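Local coordinates for uncharacterized protein SPO1766 (Silicibacter pomeroyi, PDB 3DNX) that is of unknown function but, being related to the DNA repair protein MmcB and having a PD-(D/E)XK nuclease-like fold, probably acts on DNA, at residues R22-H27 with W55-K60; E34-P37 with L41-D44; G74-E77 with R81-W84; G100-I103 with D108-I111; L140-L143 with G148-I151. One frame throughout, in Å; residues are numbered along the deposited sequence. Where two conformers were deposited one is given.

Interaction 1: R22-H27 with W55-K60; sequences RHLRAH and WVIECK. With NA (sodium ion), chain C.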
loop_
_atom_site.group_PDB
_atom_site.type_symbol
_atom_site.label_atom_id
_atom_site.label_comp_id
_atom_site.label_asym_id
_atom_site.label_seq_id
_atom_site.Cartn_x
_atom_site.Cartn_y
_atom_site.Cartn_z
ATOM N N ARG A 22 11.159 -9.254 4.993
ATOM C CA ARG A 22 12.446 -9.175 4.222
ATOM C C ARG A 22 12.447 -10.228 3.174
ATOM O O ARG A 22 12.767 -9.957 2.014
ATOM C CB ARG A 22 13.654 -9.335 5.123
ATOM C CG ARG A 22 13.910 -8.182 5.999
ATOM C CD ARG A 22 15.028 -8.446 6.996
ATOM N NE ARG A 22 15.469 -7.201 7.608
ATOM C CZ ARG A 22 16.718 -6.946 7.992
ATOM N NH1 ARG A 22 17.683 -7.862 7.920
ATOM N NH2 ARG A 22 17.005 -5.775 8.508
ATOM N N HIS A 23 12.082 -11.473 3.560
ATOM C CA HIS A 23 12.178 -12.601 2.644
ATOM C C HIS A 23 11.149 -12.539 1.528
ATOM O O HIS A 23 11.471 -12.801 0.353
ATOM C CB HIS A 23 12.060 -13.947 3.421
ATOM C CG HIS A 23 12.328 -15.150 2.569
ATOM N ND1 HIS A 23 13.534 -15.350 1.935
ATOM C CD2 HIS A 23 11.519 -16.166 2.169
ATOM C CE1 HIS A 23 13.480 -16.465 1.242
ATOM N NE2 HIS A 23 12.269 -16.975 1.359
ATOM N N LEU A 24 9.910 -12.157 1.859
ATOM C CA LEU A 24 8.876 -11.937 0.845
ATOM C C LEU A 24 9.359 -10.900 -0.186
ATOM O O LEU A 24 9.269 -11.113 -1.381
ATOM C CB LEU A 24 7.567 -11.427 1.459
ATOM C CG LEU A 24 6.767 -12.492 2.210
ATOM C CD1 LEU A 24 5.588 -11.806 2.932
ATOM C CD2 LEU A 24 6.267 -13.554 1.267
ATOM N N ARG A 25 9.936 -9.828 0.297
ATOM C CA ARG A 25 10.344 -8.724 -0.589
ATOM C C ARG A 25 11.490 -9.169 -1.535
ATOM O O ARG A 25 11.514 -8.814 -2.734
ATOM C CB ARG A 25 10.678 -7.476 0.222
ATOM C CG ARG A 25 11.129 -6.262 -0.607
ATOM C CD ARG A 25 11.627 -5.127 0.245
ATOM N NE ARG A 25 12.034 -4.091 -0.677
ATOM C CZ ARG A 25 11.718 -2.802 -0.605
ATOM N NH1 ARG A 25 11.025 -2.306 0.420
ATOM N NH2 ARG A 25 12.135 -2.000 -1.584
ATOM N N ALA A 26 12.412 -9.931 -0.999
ATOM C CA ALA A 26 13.523 -10.540 -1.794
ATOM C C ALA A 26 13.007 -11.388 -2.961
ATOM O O ALA A 26 13.668 -11.535 -4.015
ATOM C CB ALA A 26 14.397 -11.367 -0.892
ATOM N N HIS A 27 11.794 -11.930 -2.808
ATOM C CA HIS A 27 11.180 -12.710 -3.880
ATOM C C HIS A 27 9.976 -12.077 -4.575
ATOM O O HIS A 27 9.129 -12.807 -5.130
ATOM C CB HIS A 27 10.849 -14.061 -3.317
ATOM C CG HIS A 27 12.061 -14.875 -3.005
ATOM N ND1 HIS A 27 12.767 -15.558 -3.979
ATOM C CD2 HIS A 27 12.713 -15.090 -1.845
ATOM C CE1 HIS A 27 13.782 -16.183 -3.414
ATOM N NE2 HIS A 27 13.764 -15.927 -2.124
ATOM N N TRP A 55 -1.185 -14.369 0.540
ATOM C CA TRP A 55 -0.642 -15.264 1.544
ATOM C C TRP A 55 -0.901 -14.710 2.925
ATOM O O TRP A 55 -0.775 -13.516 3.159
ATOM C CB TRP A 55 0.866 -15.373 1.368
ATOM C CG TRP A 55 1.313 -16.133 0.166
ATOM C CD1 TRP A 55 0.566 -16.536 -0.899
ATOM C CD2 TRP A 55 2.654 -16.545 -0.108
ATOM N NE1 TRP A 55 1.364 -17.158 -1.835
ATOM C CE2 TRP A 55 2.650 -17.184 -1.363
ATOM C CE3 TRP A 55 3.847 -16.404 0.567
ATOM C CZ2 TRP A 55 3.798 -17.716 -1.938
ATOM C CZ3 TRP A 55 5.005 -16.955 -0.011
ATOM C CH2 TRP A 55 4.951 -17.593 -1.247
ATOM N N VAL A 56 -1.311 -15.573 3.829
ATOM C CA VAL A 56 -1.422 -15.234 5.227
ATOM C C VAL A 56 -0.312 -16.008 5.932
ATOM O O VAL A 56 -0.145 -17.241 5.738
ATOM C CB VAL A 56 -2.800 -15.611 5.785
ATOM C CG1 VAL A 56 -2.757 -15.769 7.335
ATOM C CG2 VAL A 56 -3.849 -14.595 5.294
ATOM N N ILE A 57 0.445 -15.282 6.749
ATOM C CA ILE A 57 1.496 -15.877 7.560
ATOM C C ILE A 57 1.254 -15.515 9.014
ATOM O O ILE A 57 1.256 -14.335 9.392
ATOM C CB ILE A 57 2.914 -15.422 7.131
ATOM C CG1 ILE A 57 3.152 -15.772 5.672
ATOM C CG2 ILE A 57 4.021 -16.065 7.994
ATOM C CD1 ILE A 57 3.186 -14.565 4.808
ATOM N N GLU A 58 1.040 -16.552 9.827
ATOM C CA GLU A 58 0.909 -16.404 11.243
ATOM C C GLU A 58 2.245 -16.694 11.913
ATOM O O GLU A 58 2.765 -17.839 11.824
ATOM C CB GLU A 58 -0.177 -17.357 11.776
ATOM C CG GLU A 58 -1.570 -16.947 11.452
ATOM C CD GLU A 58 -1.965 -15.667 12.151
ATOM O OE1 GLU A 58 -2.276 -15.725 13.360
ATOM O OE2 GLU A 58 -1.968 -14.608 11.496
ATOM N N CYS A 59 2.716 -15.707 12.654
ATOM C CA CYS A 59 4.014 -15.704 13.286
ATOM C C CYS A 59 3.855 -16.107 14.733
ATOM O O CYS A 59 3.425 -15.326 15.554
ATOM C CB CYS A 59 4.673 -14.326 13.158
ATOM S SG CYS A 59 4.910 -13.821 11.439
ATOM N N LYS A 60 4.215 -17.345 15.062
ATOM C CA LYS A 60 4.067 -17.823 16.431
ATOM C C LYS A 60 5.425 -17.881 17.134
ATOM O O LYS A 60 6.319 -18.598 16.736
ATOM C CB LYS A 60 3.372 -19.172 16.433
ATOM C CG LYS A 60 2.008 -19.135 15.768
ATOM C CD LYS A 60 1.116 -18.189 16.567
ATOM C CE LYS A 60 -0.226 -18.039 15.975
ATOM N NZ LYS A 60 -1.098 -17.089 16.770
HETATM NA NA NA C . 2.133 -14.075 17.316
HETATM O O HOH W 1 0.199 -14.665 16.151
HETATM O O HOH W 2 2.674 -12.165 16.293
HETATM O O HOH W 3 0.783 -13.464 19.107
#
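L24, near the end of helix 12-26, meets strand 54-59 through its two methyl groups, each on a different strand residue. The contact is wholly apolar and small, about 100 Å². CD2 of L24 slides past the six-membered ring of W55, lying 3.8 Å from W55 CE3 and the same distance from CZ3. The other branch meets I57 tip to tip, L24 CD1 to I57 CD1 at 4.1 Å. With CG anti to the carbonyl carbon and beside the backbone N (chi1 -74°), the two L24 methyls part, one to each residue.

The polar groups of 55-60 gather farther along the strand. C59 O binds the sodium ion at 2.5 Å, and three waters and D65 complete the ligands seen. K60 NZ donates to one of these waters (water 1, 2.8 Å) and makes a salt bridge to D69 and a long one to E58 OE1. E58 and K60 fit the E-X-K of the PD-(D/E)XK motif.

Helix 12-26 thus lies on the sheet face bearing W55 and I57, where the indole also meets F29 and F83. Strand 54-59 runs between strands 43-48 and 81-86, while R22 and R25 of the helix form salt bridges to the second subunit.

Interaction 2: E34-P37 with L41-D44; sequences EFVP and LRVD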
loop_
_atom_site.group_PDB
_atom_site.type_symbol
_atom_site.label_atom_id
_atom_site.label_comp_id
_atom_site.label_asym_id
_atom_site.label_seq_id
_atom_site.Cartn_x
_atom_site.Cartn_y
_atom_site.Cartn_z
ATOM N N GLU A 34 -0.417 -7.036 10.727
ATOM C CA GLU A 34 -1.656 -6.855 11.499
ATOM C C GLU A 34 -2.810 -6.476 10.600
ATOM O O GLU A 34 -3.484 -5.498 10.812
ATOM C CB GLU A 34 -1.432 -5.805 12.579
ATOM C CG GLU A 34 -0.228 -6.132 13.420
ATOM C CD GLU A 34 -0.084 -5.222 14.602
ATOM O OE1 GLU A 34 -0.202 -3.997 14.419
ATOM O OE2 GLU A 34 0.173 -5.742 15.714
ATOM N N PHE A 35 -3.017 -7.284 9.579
ATOM C CA PHE A 35 -4.045 -7.069 8.613
ATOM C C PHE A 35 -5.413 -7.661 8.994
ATOM O O PHE A 35 -5.495 -8.821 9.415
ATOM C CB PHE A 35 -3.626 -7.695 7.312
ATOM C CG PHE A 35 -4.588 -7.467 6.229
ATOM C CD1 PHE A 35 -5.395 -8.490 5.791
ATOM C CD2 PHE A 35 -4.729 -6.209 5.665
ATOM C CE1 PHE A 35 -6.288 -8.299 4.777
ATOM C CE2 PHE A 35 -5.650 -6.011 4.667
ATOM C CZ PHE A 35 -6.422 -7.064 4.205
ATOM N N VAL A 36 -6.467 -6.893 8.773
ATOM C CA VAL A 36 -7.851 -7.286 9.133
ATOM C C VAL A 36 -8.660 -7.644 7.883
ATOM O O VAL A 36 -9.160 -6.754 7.172
ATOM C CB VAL A 36 -8.581 -6.199 9.912
ATOM C CG1 VAL A 36 -10.048 -6.592 10.162
ATOM C CG2 VAL A 36 -7.876 -5.913 11.213
ATOM N N PRO A 37 -8.803 -8.946 7.596
ATOM C CA PRO A 37 -9.575 -9.349 6.413
ATOM C C PRO A 37 -11.097 -9.286 6.579
ATOM O O PRO A 37 -11.828 -9.245 5.579
ATOM C CB PRO A 37 -9.086 -10.779 6.164
ATOM C CG PRO A 37 -8.659 -11.291 7.525
ATOM C CD PRO A 37 -8.219 -10.098 8.319
ATOM N N LEU A 41 -11.208 -10.726 12.889
ATOM C CA LEU A 41 -9.979 -11.441 12.553
ATOM C C LEU A 41 -8.827 -10.479 12.332
ATOM O O LEU A 41 -9.013 -9.360 11.869
ATOM C CB LEU A 41 -10.153 -12.262 11.272
ATOM C CG LEU A 41 -11.153 -13.414 11.308
ATOM C CD1 LEU A 41 -11.358 -13.931 9.887
ATOM C CD2 LEU A 41 -10.647 -14.537 12.251
ATOM N N ARG A 42 -7.632 -10.944 12.636
ATOM C CA ARG A 42 -6.425 -10.198 12.320
ATOM C C ARG A 42 -5.300 -11.160 12.012
ATOM O O ARG A 42 -5.121 -12.150 12.731
ATOM C CB ARG A 42 -6.039 -9.288 13.464
ATOM C CG ARG A 42 -5.092 -8.189 13.027
ATOM C CD ARG A 42 -4.776 -7.255 14.163
ATOM N NE ARG A 42 -4.002 -7.961 15.169
ATOM C CZ ARG A 42 -3.460 -7.412 16.256
ATOM N NH1 ARG A 42 -3.568 -6.096 16.487
ATOM N NH2 ARG A 42 -2.776 -8.196 17.106
ATOM N N VAL A 43 -4.585 -10.924 10.914
ATOM C CA VAL A 43 -3.503 -11.811 10.543
ATOM C C VAL A 43 -2.166 -11.103 10.747
ATOM O O VAL A 43 -2.048 -9.913 10.521
ATOM C CB VAL A 43 -3.633 -12.362 9.083
ATOM C CG1 VAL A 43 -5.041 -12.939 8.788
ATOM C CG2 VAL A 43 -3.245 -11.366 8.090
ATOM N N ASP A 44 -1.158 -11.857 11.169
ATOM C CA ASP A 44 0.139 -11.270 11.561
ATOM C C ASP A 44 0.891 -10.637 10.380
ATOM O O ASP A 44 1.383 -9.519 10.493
ATOM C CB ASP A 44 1.005 -12.341 12.217
ATOM C CG ASP A 44 0.408 -12.854 13.531
ATOM O OD1 ASP A 44 -0.358 -12.106 14.174
ATOM O OD2 ASP A 44 0.746 -14.003 13.888
#
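E34 and F35 both face V43 across the antiparallel hairpin of strands 30-35 and 43-48, forming a G1 beta bulge. E34 takes the first bulge position with left-handed helical backbone angles. Both amide hydrogens of the bulge are used: F35 N donates to V43 O at 3.0 Å, whereas E34 N passes V43 O at a poor angle and bonds instead to D44 O at 3.1 Å, reaching it from above the carbonyl plane. The return bond from V43 N to F35 O is short, 2.7 Å, and nearly straight at 169°; R42 CA adds a CA-H...O contact to the same oxygen.

D44, which fits the aspartate of the PD-(D/E)XK motif, is held from strand 54-59 at two atoms: its N donates to E58 OE2, and its OD2 accepts from C59 N. A long, doubtful salt bridge may join E34 to R42, the carboxylate stacked over one guanidinium face with no N-H aimed at it.

Beneath the backbone ladder F35, P37 and V43 pack together, with L128 of helix 122-144 against F35 and P37. F35 CG stands anti to its own N (chi1 -177°), which turns the ring away and leaves F35 CB to meet V43 CG2 at 3.8 Å.

Interaction 3: G74-E77 with R81-W84; sequences GYLE and RYFW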
loop_
_atom_site.group_PDB
_atom_site.type_symbol
_atom_site.label_atom_id
_atom_site.label_comp_id
_atom_site.label_asym_id
_atom_site.label_seq_id
_atom_site.Cartn_x
_atom_site.Cartn_y
_atom_site.Cartn_z
ATOM N N GLY A 74 -9.961 -20.763 10.232
ATOM C CA GLY A 74 -10.746 -19.609 9.784
ATOM C C GLY A 74 -10.005 -18.614 8.921
ATOM O O GLY A 74 -10.641 -17.812 8.207
ATOM N N TYR A 75 -8.673 -18.639 8.977
ATOM C CA TYR A 75 -7.880 -17.814 8.084
ATOM C C TYR A 75 -7.856 -18.323 6.643
ATOM O O TYR A 75 -7.576 -17.562 5.727
ATOM C CB TYR A 75 -6.437 -17.692 8.545
ATOM C CG TYR A 75 -6.204 -17.088 9.900
ATOM C CD1 TYR A 75 -5.519 -17.805 10.879
ATOM C CD2 TYR A 75 -6.616 -15.790 10.204
ATOM C CE1 TYR A 75 -5.253 -17.262 12.124
ATOM C CE2 TYR A 75 -6.357 -15.230 11.476
ATOM C CZ TYR A 75 -5.684 -15.977 12.425
ATOM O OH TYR A 75 -5.405 -15.480 13.678
ATOM N N LEU A 76 -8.134 -19.602 6.442
ATOM C CA LEU A 76 -7.987 -20.222 5.122
ATOM C C LEU A 76 -8.795 -19.572 3.986
ATOM O O LEU A 76 -8.304 -19.431 2.853
ATOM C CB LEU A 76 -8.303 -21.724 5.239
ATOM C CG LEU A 76 -7.307 -22.516 6.121
ATOM C CD1 LEU A 76 -7.515 -24.035 6.005
ATOM C CD2 LEU A 76 -5.860 -22.135 5.774
ATOM N N GLU A 77 -10.035 -19.199 4.290
ATOM C CA GLU A 77 -10.916 -18.592 3.324
ATOM C C GLU A 77 -10.505 -17.175 2.928
ATOM O O GLU A 77 -11.122 -16.576 2.052
ATOM C CB GLU A 77 -12.367 -18.595 3.844
ATOM C CG GLU A 77 -12.655 -17.764 5.112
ATOM C CD GLU A 77 -14.146 -17.525 5.290
ATOM O OE1 GLU A 77 -14.859 -17.496 4.255
ATOM O OE2 GLU A 77 -14.611 -17.362 6.444
ATOM N N ARG A 81 -2.766 -19.033 0.010
ATOM C CA ARG A 81 -1.848 -19.913 0.731
ATOM C C ARG A 81 -1.706 -19.417 2.168
ATOM O O ARG A 81 -1.620 -18.226 2.405
ATOM C CB ARG A 81 -0.480 -19.955 0.068
ATOM C CG ARG A 81 -0.492 -20.487 -1.357
ATOM C CD ARG A 81 0.907 -20.763 -1.838
ATOM N NE ARG A 81 1.002 -20.818 -3.291
ATOM C CZ ARG A 81 1.237 -21.904 -4.021
ATOM N NH1 ARG A 81 1.299 -21.803 -5.337
ATOM N NH2 ARG A 81 1.454 -23.071 -3.468
ATOM N N TYR A 82 -1.751 -20.353 3.097
ATOM C CA TYR A 82 -1.609 -20.134 4.543
ATOM C C TYR A 82 -0.347 -20.799 5.090
ATOM O O TYR A 82 -0.073 -22.006 4.831
ATOM C CB TYR A 82 -2.828 -20.707 5.286
ATOM C CG TYR A 82 -2.696 -20.565 6.764
ATOM C CD1 TYR A 82 -3.058 -19.395 7.392
ATOM C CD2 TYR A 82 -2.203 -21.620 7.548
ATOM C CE1 TYR A 82 -2.909 -19.241 8.764
ATOM C CE2 TYR A 82 -2.033 -21.473 8.907
ATOM C CZ TYR A 82 -2.430 -20.287 9.510
ATOM O OH TYR A 82 -2.295 -20.119 10.860
ATOM N N PHE A 83 0.440 -20.009 5.830
ATOM C CA PHE A 83 1.736 -20.417 6.394
ATOM C C PHE A 83 1.811 -20.084 7.865
ATOM O O PHE A 83 1.237 -19.066 8.334
ATOM C CB PHE A 83 2.937 -19.677 5.806
ATOM C CG PHE A 83 3.097 -19.807 4.315
ATOM C CD1 PHE A 83 4.084 -20.597 3.766
ATOM C CD2 PHE A 83 2.264 -19.085 3.464
ATOM C CE1 PHE A 83 4.241 -20.684 2.380
ATOM C CE2 PHE A 83 2.418 -19.159 2.095
ATOM C CZ PHE A 83 3.392 -19.973 1.549
ATOM N N TRP A 84 2.559 -20.937 8.577
ATOM C CA TRP A 84 3.114 -20.598 9.879
ATOM C C TRP A 84 4.520 -20.057 9.705
ATOM O O TRP A 84 5.195 -20.432 8.763
ATOM C CB TRP A 84 3.149 -21.805 10.790
ATOM C CG TRP A 84 1.836 -22.476 10.964
ATOM C CD1 TRP A 84 1.376 -23.529 10.257
ATOM C CD2 TRP A 84 0.811 -22.137 11.914
ATOM N NE1 TRP A 84 0.119 -23.888 10.710
ATOM C CE2 TRP A 84 -0.249 -23.020 11.708
ATOM C CE3 TRP A 84 0.696 -21.160 12.912
ATOM C CZ2 TRP A 84 -1.405 -22.980 12.479
ATOM C CZ3 TRP A 84 -0.455 -21.106 13.660
ATOM C CH2 TRP A 84 -1.488 -21.994 13.438
#
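Y75 and L76, in the helically coiled loop leading into strand 81-86, pack on Y82 of that strand after a reversal of only a few residues. The meeting is entirely through side chains, with no hydrogen bond between the two segments. L76 comes across Y82 at about a right angle and sets one methyl tightly against the root of the ring, L76 CD2 lying 3.4 Å from Y82 CB and 3.7 Å from Y82 CG. Y75 meets the CD1-CE1 side of the same ring. The two tyrosine rings lie rim to rim, their planes only 12° apart and their centroids 6.0 Å from each other, so neither covers the other's face; the nearest atoms are Y75 CD1 and Y82 CE1 at 3.7 Å.

Strand 81-86 runs parallel to strand 54-59, the strand that probably carries the E-X-K of the PD-(D/E)XK motif, and Y82 packs on V56 and E58 there. Y82 CG is anti to the backbone N (chi1 177°), and the ring ends with its hydroxyl oxygen 3.2 Å above the W84 ring plane, toward the rim. Cutting Y82 back to an alanine would probably open a gap beside Y75 CB and CD1 and strip the W84 face of that hydroxyl. Y75 points its own hydroxyl elsewhere, hydrogen-bonding to D69, while W72 meets the Y82 ring with planes about 25° apart.

Interaction 4: G100-I103 with D108-I111; sequences GLLI and DAEI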
loop_
_atom_site.group_PDB
_atom_site.type_symbol
_atom_site.label_atom_id
_atom_site.label_comp_id
_atom_site.label_asym_id
_atom_site.label_seq_id
_atom_site.Cartn_x
_atom_site.Cartn_y
_atom_site.Cartn_z
ATOM N N GLY A 100 1.651 -24.422 5.160
ATOM C CA GLY A 100 2.985 -23.993 4.802
ATOM C C GLY A 100 3.793 -23.612 6.036
ATOM O O GLY A 100 3.235 -23.435 7.116
ATOM N N LEU A 101 5.125 -23.536 5.876
ATOM C CA LEU A 101 5.984 -23.265 7.005
ATOM C C LEU A 101 7.207 -22.484 6.612
ATOM O O LEU A 101 7.961 -22.882 5.699
ATOM C CB LEU A 101 6.409 -24.596 7.696
ATOM C CG LEU A 101 7.323 -24.505 8.947
ATOM C CD1 LEU A 101 6.661 -23.753 10.113
ATOM C CD2 LEU A 101 7.756 -25.940 9.453
ATOM N N LEU A 102 7.453 -21.407 7.360
ATOM C CA LEU A 102 8.696 -20.677 7.271
ATOM C C LEU A 102 9.408 -20.773 8.589
ATOM O O LEU A 102 8.775 -20.752 9.646
ATOM C CB LEU A 102 8.497 -19.167 6.964
ATOM C CG LEU A 102 7.988 -18.752 5.585
ATOM C CD1 LEU A 102 6.498 -18.904 5.540
ATOM C CD2 LEU A 102 8.351 -17.337 5.303
ATOM N N ILE A 103 10.722 -20.870 8.519
ATOM C CA ILE A 103 11.557 -20.641 9.689
ATOM C C ILE A 103 12.158 -19.240 9.575
ATOM O O ILE A 103 12.751 -18.905 8.549
ATOM C CB ILE A 103 12.689 -21.692 9.812
ATOM C CG1 ILE A 103 12.163 -23.138 9.714
ATOM C CG2 ILE A 103 13.489 -21.442 11.072
ATOM C CD1 ILE A 103 11.300 -23.547 10.846
ATOM N N ASP A 108 15.781 -12.492 8.644
ATOM C CA ASP A 108 15.527 -13.247 7.404
ATOM C C ASP A 108 14.535 -14.363 7.672
ATOM O O ASP A 108 14.083 -14.540 8.797
ATOM C CB ASP A 108 16.818 -13.809 6.859
ATOM C CG ASP A 108 16.794 -14.053 5.325
ATOM O OD1 ASP A 108 15.753 -13.933 4.631
ATOM O OD2 ASP A 108 17.869 -14.377 4.838
ATOM N N ALA A 109 14.171 -15.098 6.621
ATOM C CA ALA A 109 13.298 -16.236 6.718
ATOM C C ALA A 109 13.502 -17.175 5.542
ATOM O O ALA A 109 14.103 -16.810 4.527
ATOM C CB ALA A 109 11.844 -15.808 6.807
ATOM N N GLU A 110 13.063 -18.426 5.688
ATOM C CA GLU A 110 13.051 -19.367 4.550
ATOM C C GLU A 110 11.795 -20.208 4.562
ATOM O O GLU A 110 11.325 -20.606 5.605
ATOM C CB GLU A 110 14.295 -20.259 4.545
ATOM C CG GLU A 110 14.448 -21.131 5.788
ATOM C CD GLU A 110 15.741 -21.937 5.848
ATOM O OE1 GLU A 110 16.587 -21.834 4.948
ATOM O OE2 GLU A 110 15.930 -22.687 6.847
ATOM N N ILE A 111 11.253 -20.517 3.411
ATOM C CA ILE A 111 10.095 -21.399 3.332
ATOM C C ILE A 111 10.692 -22.819 3.346
ATOM O O ILE A 111 11.558 -23.144 2.530
ATOM C CB ILE A 111 9.318 -21.199 2.047
ATOM C CG1 ILE A 111 8.770 -19.757 1.956
ATOM C CG2 ILE A 111 8.213 -22.260 1.910
ATOM C CD1 ILE A 111 8.073 -19.471 0.685
#
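I103 and E110 form a hydrogen-bonded antiparallel pair, joined by two backbone bonds, each residue donating once and accepting once. I103 N donates to E110 O at 3.0 Å, nearly along the C=O axis, and E110 N returns a bond of 2.9 Å to I103 O. Both oxygens also take a CA-H...O contact, E110 O from L102 CA and I103 O from A109 CA. At the start of the second strand D108 OD1 accepts from A109 N at 2.8 Å, the donor standing above the carboxylate plane.

L102 and I111 follow as the non-hydrogen-bonded pair, their CA atoms 4.2 Å apart. On their face of the sheet L102 CG touches I111 CG1 at 3.8 Å, while L102 CD2 reaches A109 CB at 4.1 Å. Here I111 CG1 lies anti to the carbonyl carbon (chi1 -62°), so that CG2 turns to L101 O. L102 also packs on F83 of the neighbouring strand, and a glycine here would probably leave I111 CG1 and A109 CB without their apolar partner and bare that side of F83. I103 and E110 project on the other face, where I103 CB and E110 CG come no closer than 4.4 Å.

The arrangement is that of a beta hairpin, strands 100-104 and 109-113, with the latter outermost in the mixed sheet of this chain.

Interaction 5: L140-L143 with G148-I151; sequences LQAL and GHGI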
loop_
_atom_site.group_PDB
_atom_site.type_symbol
_atom_site.label_atom_id
_atom_site.label_comp_id
_atom_site.label_asym_id
_atom_site.label_seq_id
_atom_site.Cartn_x
_atom_site.Cartn_y
_atom_site.Cartn_z
ATOM N N LEU A 140 2.115 4.218 5.655
ATOM C CA LEU A 140 3.186 4.951 4.990
ATOM C C LEU A 140 3.055 6.455 5.194
ATOM O O LEU A 140 4.008 7.135 5.621
ATOM C CB LEU A 140 3.178 4.627 3.515
ATOM C CG LEU A 140 4.141 5.356 2.575
ATOM C CD1 LEU A 140 5.562 5.282 3.071
ATOM C CD2 LEU A 140 3.978 4.751 1.193
ATOM N N GLN A 141 1.858 6.983 4.932
ATOM C CA GLN A 141 1.635 8.418 5.097
ATOM C C GLN A 141 1.886 8.876 6.550
ATOM O O GLN A 141 2.449 9.929 6.770
ATOM C CB GLN A 141 0.252 8.844 4.571
ATOM C CG GLN A 141 0.057 10.386 4.451
ATOM C CD GLN A 141 -0.541 10.979 5.715
ATOM O OE1 GLN A 141 -0.846 10.229 6.668
ATOM N NE2 GLN A 141 -0.696 12.311 5.756
ATOM N N ALA A 142 1.470 8.073 7.515
ATOM C CA ALA A 142 1.656 8.387 8.903
ATOM C C ALA A 142 3.149 8.400 9.333
ATOM O O ALA A 142 3.527 9.161 10.232
ATOM C CB ALA A 142 0.846 7.438 9.745
ATOM N N LEU A 143 3.982 7.556 8.732
ATOM C CA LEU A 143 5.420 7.551 9.019
ATOM C C LEU A 143 6.090 8.732 8.386
ATOM O O LEU A 143 6.905 9.396 9.017
ATOM C CB LEU A 143 6.079 6.254 8.526
ATOM C CG LEU A 143 5.953 5.036 9.410
ATOM C CD1 LEU A 143 6.777 3.849 8.796
ATOM C CD2 LEU A 143 6.383 5.343 10.864
ATOM N N GLY A 148 0.147 14.591 10.241
ATOM C CA GLY A 148 -0.749 14.833 9.133
ATOM C C GLY A 148 -2.022 14.004 9.000
ATOM O O GLY A 148 -2.421 13.629 7.853
ATOM N N HIS A 149 -2.657 13.734 10.153
ATOM C CA HIS A 149 -4.012 13.163 10.173
ATOM C C HIS A 149 -4.728 13.505 11.489
ATOM O O HIS A 149 -4.121 13.982 12.416
ATOM C CB HIS A 149 -3.979 11.649 9.937
ATOM C CG HIS A 149 -3.323 10.870 11.031
ATOM N ND1 HIS A 149 -1.961 10.609 11.052
ATOM C CD2 HIS A 149 -3.840 10.282 12.137
ATOM C CE1 HIS A 149 -1.678 9.874 12.117
ATOM N NE2 HIS A 149 -2.803 9.667 12.793
ATOM N N GLY A 150 -6.030 13.312 11.530
ATOM C CA GLY A 150 -6.789 13.566 12.725
ATOM C C GLY A 150 -7.179 12.296 13.460
ATOM O O GLY A 150 -7.027 11.164 12.961
ATOM N N ILE A 151 -7.688 12.487 14.670
ATOM C CA ILE A 151 -8.078 11.372 15.503
ATOM C C ILE A 151 -9.377 10.688 15.028
ATOM O O ILE A 151 -9.718 9.608 15.531
ATOM C CB ILE A 151 -8.192 11.803 17.004
ATOM C CG1 ILE A 151 -9.371 12.774 17.260
ATOM C CG2 ILE A 151 -6.829 12.392 17.439
ATOM C CD1 ILE A 151 -9.723 12.922 18.754
HETATM O O HOH W 4 -0.367 11.291 9.045
#
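Q141 and A142 lie in the last turns of helix 122-144, and the chain after that helix folds back to bring G148 and H149, in an irregular tail, alongside them. The backbones stay apart, the closest CA atoms being those of A142 and G148 at 6.9 Å, and the gap is bridged by side chains and a water. Q141 NE2 donates to G148 O at 3.0 Å with an N-H...O angle of 160°. The acceptor lies close to the amide plane of Q141, though the donor stands above the carbonyl plane of G148. A bend at chi2 (-92°) swings the amide across to the tail.

Its other end, Q141 OE1, accepts from R25 of the second subunit and from water 4 (2.6 Å), so both amide ends are engaged and its rotation is probably fixed. R25 of the second subunit also packs on A142 and H149, placing this turn at the dimer interface. Water 4 sits in the plane of the H149 imidazole, 2.7 Å from H149 ND1, while H149 CE1 approaches A142 CB at 4.2 Å.

In the fold
From the N terminus, interaction 1 closes the longest loop, bringing helix 12-26 onto strand 54-59, and the hairpin of interaction 2 is nested inside it. The remaining contacts follow in series without crossing. Interaction 3 closes the short turn into strand 81-86, and interaction 4 the hairpin at the far edge, its centre about 19 Å from that of interaction 2. Backbone hydrogen bonds join the strands of interactions 1, 3 and 4 into one sheet, to which interaction 2 adds the opposite edge. Interaction 5 closes the C-terminal tail on helix 122-144, its centre about 25 Å from that of interaction 1; both touch the second subunit.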